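Beta-xylosidase (Uncultured organism, PDB 4MLG) probably hydrolyses xylo-oligosaccharides, releasing xylose from their non-reducing ends, as a beta-xylosidase of glycoside hydrolase family 43. Local coordinates at residues M1-D15 / P293-E307. Sequence-based numbering, arbitrary orientation.
Sequences MKEPRYLVPGDYMAD and PSKGKTWLRSLKVAE. With SO4 (sulfate ion), chain N.
Arg5 and Val305 form an antiparallel hydrogen-bonded pair in which the N-terminal strand 5-6 closes the edge of the last blade of the beta-propeller. This is a velcro-type closure of the propeller, with strands from near both chain ends in one blade. Arg5 N donates to Val305 O at 3.0 Å, and Val305 N returns the bond to Arg5 O. Next along the strand, Tyr6 and Lys304 lie side by side. Lys304 CB sits over one face of the Tyr6 ring, 4.2 Å from its centroid. The lysine chain bends at chi3 (-58°), which brings NZ to Tyr6 OH at 3.2 Å. Asp290 forms a salt bridge with NZ and a hydrogen bond with the hydroxyl. A leucine in place of Tyr6 would probably leave Lys304 NZ without its hydroxyl partner and its aliphatic chain without the ring face. On the other side of the sheet, Leu7 CD2 packs on Val305 CG1. Leu303 CD1 meets Leu7 CB at 3.6 Å, while its CD2 touches Met13 CB. Farther on, Leu300 CB stands over the centre of the Tyr12 ring, 3° off the normal. Ala14 CB lies over one face of the Arg301 guanidinium, toward its rim; Arg301 NE is paired with Asp32. Arg301 NH1 makes a weak, in-plane bond of 3.4 Å to sulfate O1.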
# COMPACT_ATOMS: atom_id res chain seq x y z
N MET A 1 6.43 -11.83 -42.86
CA MET A 1 5.70 -13.02 -42.44
C MET A 1 4.23 -12.97 -42.86
O MET A 1 3.49 -12.06 -42.47
CB MET A 1 5.81 -13.22 -40.92
CG MET A 1 5.57 -11.96 -40.10
SD MET A 1 5.56 -12.25 -38.33
CE MET A 1 7.18 -12.96 -38.08
N LYS A 2 3.81 -13.94 -43.66
CA LYS A 2 2.42 -14.02 -44.10
C LYS A 2 1.56 -14.64 -43.00
O LYS A 2 0.37 -14.34 -42.89
CB LYS A 2 2.31 -14.85 -45.38
CG LYS A 2 3.06 -14.27 -46.57
CD LYS A 2 2.90 -15.15 -47.80
CE LYS A 2 3.65 -14.56 -48.99
NZ LYS A 2 3.53 -15.42 -50.20
N GLU A 3 2.18 -15.49 -42.19
CA GLU A 3 1.49 -16.14 -41.08
C GLU A 3 2.19 -15.82 -39.76
O GLU A 3 3.41 -15.67 -39.73
CB GLU A 3 1.44 -17.65 -41.30
CG GLU A 3 0.77 -18.08 -42.60
CD GLU A 3 -0.71 -17.74 -42.64
OE1 GLU A 3 -1.33 -17.64 -41.57
OE2 GLU A 3 -1.24 -17.58 -43.76
N PRO A 4 1.40 -15.71 -38.68
CA PRO A 4 1.94 -15.45 -37.34
C PRO A 4 2.93 -16.53 -36.91
O PRO A 4 2.65 -17.72 -37.09
CB PRO A 4 0.70 -15.49 -36.45
CG PRO A 4 -0.42 -15.13 -37.35
CD PRO A 4 -0.07 -15.74 -38.68
N ARG A 5 4.05 -16.12 -36.33
CA ARG A 5 5.10 -17.06 -35.95
C ARG A 5 5.22 -17.19 -34.44
O ARG A 5 5.33 -16.19 -33.73
CB ARG A 5 6.44 -16.61 -36.54
CG ARG A 5 7.63 -17.43 -36.07
CD ARG A 5 8.95 -16.77 -36.45
NE ARG A 5 10.09 -17.50 -35.92
CZ ARG A 5 11.35 -17.07 -35.98
NH1 ARG A 5 11.63 -15.91 -36.55
NH2 ARG A 5 12.33 -17.81 -35.47
N TYR A 6 5.19 -18.43 -33.95
CA TYR A 6 5.42 -18.70 -32.53
C TYR A 6 6.92 -18.70 -32.24
O TYR A 6 7.69 -19.37 -32.93
CB TYR A 6 4.79 -20.03 -32.12
CG TYR A 6 3.28 -19.98 -32.03
CD1 TYR A 6 2.65 -19.59 -30.85
CD2 TYR A 6 2.48 -20.32 -33.11
CE1 TYR A 6 1.27 -19.54 -30.75
CE2 TYR A 6 1.10 -20.28 -33.02
CZ TYR A 6 0.50 -19.89 -31.84
OH TYR A 6 -0.87 -19.84 -31.75
N LEU A 7 7.32 -17.95 -31.22
CA LEU A 7 8.74 -17.74 -30.94
C LEU A 7 9.31 -18.72 -29.92
O LEU A 7 10.41 -19.25 -30.10
CB LEU A 7 8.98 -16.30 -30.50
CG LEU A 7 8.51 -15.23 -31.48
CD1 LEU A 7 8.74 -13.84 -30.91
CD2 LEU A 7 9.23 -15.39 -32.81
N VAL A 8 8.58 -18.95 -28.83
CA VAL A 8 9.04 -19.85 -27.79
C VAL A 8 8.07 -21.01 -27.58
O VAL A 8 7.11 -20.90 -26.82
CB VAL A 8 9.25 -19.12 -26.45
CG1 VAL A 8 9.85 -20.07 -25.42
CG2 VAL A 8 10.15 -17.91 -26.64
N PRO A 9 8.31 -22.13 -28.28
CA PRO A 9 7.45 -23.32 -28.22
C PRO A 9 7.71 -24.16 -26.97
O PRO A 9 6.82 -24.89 -26.54
CB PRO A 9 7.87 -24.12 -29.47
CG PRO A 9 8.71 -23.18 -30.30
CD PRO A 9 9.35 -22.26 -29.31
N GLY A 10 8.90 -24.05 -26.40
CA GLY A 10 9.29 -24.87 -25.27
C GLY A 10 8.66 -24.50 -23.94
O GLY A 10 8.51 -25.35 -23.06
N ASP A 11 8.28 -23.23 -23.79
CA ASP A 11 7.72 -22.75 -22.54
C ASP A 11 6.52 -21.84 -22.79
O ASP A 11 6.24 -21.48 -23.93
CB ASP A 11 8.78 -22.01 -21.73
CG ASP A 11 8.64 -22.23 -20.23
OD1 ASP A 11 7.51 -22.48 -19.77
OD2 ASP A 11 9.66 -22.16 -19.52
N TYR A 12 5.82 -21.47 -21.72
CA TYR A 12 4.67 -20.58 -21.84
C TYR A 12 5.01 -19.15 -21.41
O TYR A 12 5.07 -18.85 -20.22
CB TYR A 12 3.48 -21.10 -21.03
CG TYR A 12 2.88 -22.38 -21.57
CD1 TYR A 12 2.21 -22.39 -22.78
CD2 TYR A 12 2.98 -23.58 -20.87
CE1 TYR A 12 1.65 -23.56 -23.28
CE2 TYR A 12 2.43 -24.74 -21.36
CZ TYR A 12 1.77 -24.73 -22.57
OH TYR A 12 1.22 -25.89 -23.06
N MET A 13 5.24 -18.28 -22.39
CA MET A 13 5.55 -16.88 -22.12
C MET A 13 4.43 -15.97 -22.63
O MET A 13 3.98 -16.10 -23.77
CB MET A 13 6.88 -16.50 -22.75
CG MET A 13 8.06 -17.34 -22.29
SD MET A 13 8.45 -17.09 -20.55
CE MET A 13 9.69 -18.37 -20.30
N ALA A 14 3.99 -15.04 -21.78
CA ALA A 14 2.86 -14.19 -22.11
C ALA A 14 3.15 -12.71 -21.87
O ALA A 14 4.18 -12.36 -21.31
CB ALA A 14 1.64 -14.62 -21.31
N ASP A 15 2.20 -11.87 -22.28
CA ASP A 15 2.31 -10.41 -22.12
C ASP A 15 3.63 -9.86 -22.65
O ASP A 15 4.38 -9.24 -21.90
CB ASP A 15 2.13 -10.02 -20.65
CG ASP A 15 0.95 -10.71 -20.00
OD1 ASP A 15 -0.10 -10.86 -20.66
OD2 ASP A 15 1.07 -11.12 -18.83
N PRO A 293 -1.14 -23.71 -28.18
CA PRO A 293 -0.35 -24.88 -27.77
C PRO A 293 -0.85 -25.53 -26.47
O PRO A 293 -0.68 -26.73 -26.29
CB PRO A 293 1.05 -24.30 -27.55
CG PRO A 293 1.08 -23.08 -28.40
CD PRO A 293 -0.30 -22.51 -28.30
N SER A 294 -1.46 -24.74 -25.59
CA SER A 294 -1.97 -25.26 -24.33
C SER A 294 -3.40 -25.77 -24.50
O SER A 294 -4.03 -26.20 -23.53
CB SER A 294 -1.92 -24.19 -23.24
OG SER A 294 -2.84 -23.14 -23.51
N LYS A 295 -3.90 -25.70 -25.73
CA LYS A 295 -5.23 -26.18 -26.08
C LYS A 295 -6.36 -25.49 -25.30
O LYS A 295 -7.27 -26.15 -24.79
CB LYS A 295 -5.32 -27.71 -25.92
CG LYS A 295 -4.40 -28.48 -26.86
CD LYS A 295 -4.54 -29.98 -26.67
CE LYS A 295 -3.70 -30.75 -27.68
NZ LYS A 295 -2.26 -30.41 -27.59
N GLY A 296 -6.31 -24.17 -25.22
CA GLY A 296 -7.41 -23.39 -24.68
C GLY A 296 -7.27 -22.96 -23.23
O GLY A 296 -8.13 -22.25 -22.71
N LYS A 297 -6.20 -23.38 -22.58
CA LYS A 297 -5.98 -23.03 -21.18
C LYS A 297 -5.54 -21.57 -21.02
O LYS A 297 -4.42 -21.21 -21.39
CB LYS A 297 -4.96 -23.97 -20.54
CG LYS A 297 -5.39 -25.43 -20.54
CD LYS A 297 -4.36 -26.33 -19.88
CE LYS A 297 -4.79 -27.79 -19.93
NZ LYS A 297 -3.80 -28.69 -19.29
N THR A 298 -6.44 -20.75 -20.48
CA THR A 298 -6.22 -19.31 -20.33
C THR A 298 -4.92 -18.94 -19.62
O THR A 298 -4.18 -18.07 -20.08
CB THR A 298 -7.40 -18.66 -19.58
OG1 THR A 298 -8.61 -18.84 -20.34
CG2 THR A 298 -7.16 -17.17 -19.38
N TRP A 299 -4.63 -19.62 -18.52
CA TRP A 299 -3.47 -19.30 -17.70
C TRP A 299 -2.16 -19.83 -18.28
O TRP A 299 -1.10 -19.65 -17.69
CB TRP A 299 -3.66 -19.80 -16.26
CG TRP A 299 -3.92 -21.27 -16.18
CD1 TRP A 299 -3.02 -22.25 -15.89
CD2 TRP A 299 -5.17 -21.94 -16.39
NE1 TRP A 299 -3.62 -23.48 -15.90
CE2 TRP A 299 -4.95 -23.32 -16.21
CE3 TRP A 299 -6.46 -21.50 -16.72
CZ2 TRP A 299 -5.96 -24.26 -16.35
CZ3 TRP A 299 -7.47 -22.44 -16.85
CH2 TRP A 299 -7.21 -23.81 -16.67
N LEU A 300 -2.25 -20.49 -19.43
CA LEU A 300 -1.07 -20.99 -20.13
C LEU A 300 -1.01 -20.41 -21.53
O LEU A 300 -1.70 -20.88 -22.44
CB LEU A 300 -1.09 -22.52 -20.19
CG LEU A 300 -1.09 -23.27 -18.86
CD1 LEU A 300 -1.08 -24.77 -19.09
CD2 LEU A 300 0.11 -22.86 -18.01
N ARG A 301 -0.19 -19.38 -21.71
CA ARG A 301 -0.16 -18.62 -22.95
C ARG A 301 1.18 -18.73 -23.67
O ARG A 301 2.23 -18.76 -23.03
CB ARG A 301 -0.51 -17.16 -22.67
CG ARG A 301 -1.87 -16.97 -22.03
CD ARG A 301 -1.99 -15.64 -21.30
NE ARG A 301 -1.21 -15.62 -20.06
CZ ARG A 301 -1.18 -14.60 -19.21
NH1 ARG A 301 -1.90 -13.51 -19.45
NH2 ARG A 301 -0.44 -14.68 -18.11
N SER A 302 1.13 -18.77 -24.99
CA SER A 302 2.34 -18.85 -25.80
C SER A 302 2.46 -17.60 -26.66
O SER A 302 1.54 -17.26 -27.40
CB SER A 302 2.32 -20.09 -26.69
OG SER A 302 2.10 -21.26 -25.92
N LEU A 303 3.60 -16.92 -26.57
CA LEU A 303 3.77 -15.67 -27.31
C LEU A 303 3.99 -15.89 -28.81
O LEU A 303 4.54 -16.90 -29.23
CB LEU A 303 4.89 -14.80 -26.71
CG LEU A 303 6.24 -15.39 -26.29
CD1 LEU A 303 7.02 -15.95 -27.46
CD2 LEU A 303 7.05 -14.32 -25.58
N LYS A 304 3.54 -14.92 -29.60
CA LYS A 304 3.62 -15.02 -31.05
C LYS A 304 3.73 -13.64 -31.68
O LYS A 304 3.40 -12.63 -31.05
CB LYS A 304 2.39 -15.76 -31.59
CG LYS A 304 1.07 -15.12 -31.19
CD LYS A 304 -0.11 -16.01 -31.56
CE LYS A 304 -0.13 -16.31 -33.05
NZ LYS A 304 -1.28 -17.18 -33.43
N VAL A 305 4.20 -13.59 -32.92
CA VAL A 305 4.41 -12.31 -33.59
C VAL A 305 3.75 -12.28 -34.97
O VAL A 305 3.88 -13.22 -35.76
CB VAL A 305 5.91 -11.96 -33.70
CG1 VAL A 305 6.69 -13.12 -34.30
CG2 VAL A 305 6.11 -10.69 -34.51
N ALA A 306 3.03 -11.20 -35.24
CA ALA A 306 2.41 -10.99 -36.54
C ALA A 306 2.79 -9.62 -37.08
O ALA A 306 2.90 -8.65 -36.32
CB ALA A 306 0.90 -11.11 -36.44
N GLU A 307 3.00 -9.53 -38.39
CA GLU A 307 3.38 -8.27 -39.02
C GLU A 307 2.24 -7.27 -38.98
O GLU A 307 1.10 -7.59 -39.32
CB GLU A 307 3.84 -8.50 -40.46
CG GLU A 307 4.30 -7.24 -41.17
CD GLU A 307 4.91 -7.52 -42.52
OE1 GLU A 307 4.90 -8.69 -42.95
OE2 GLU A 307 5.40 -6.57 -43.16
S SO4 N . -2.24 -9.85 -17.07
O1 SO4 N . -1.30 -10.96 -17.23
O2 SO4 N . -2.29 -9.07 -18.29
O3 SO4 N . -3.57 -10.38 -16.77
O4 SO4 N . -1.79 -9.00 -15.97
O HOH W 1 6.08 -18.79 -28.80
O HOH W 2 4.91 -22.60 -26.17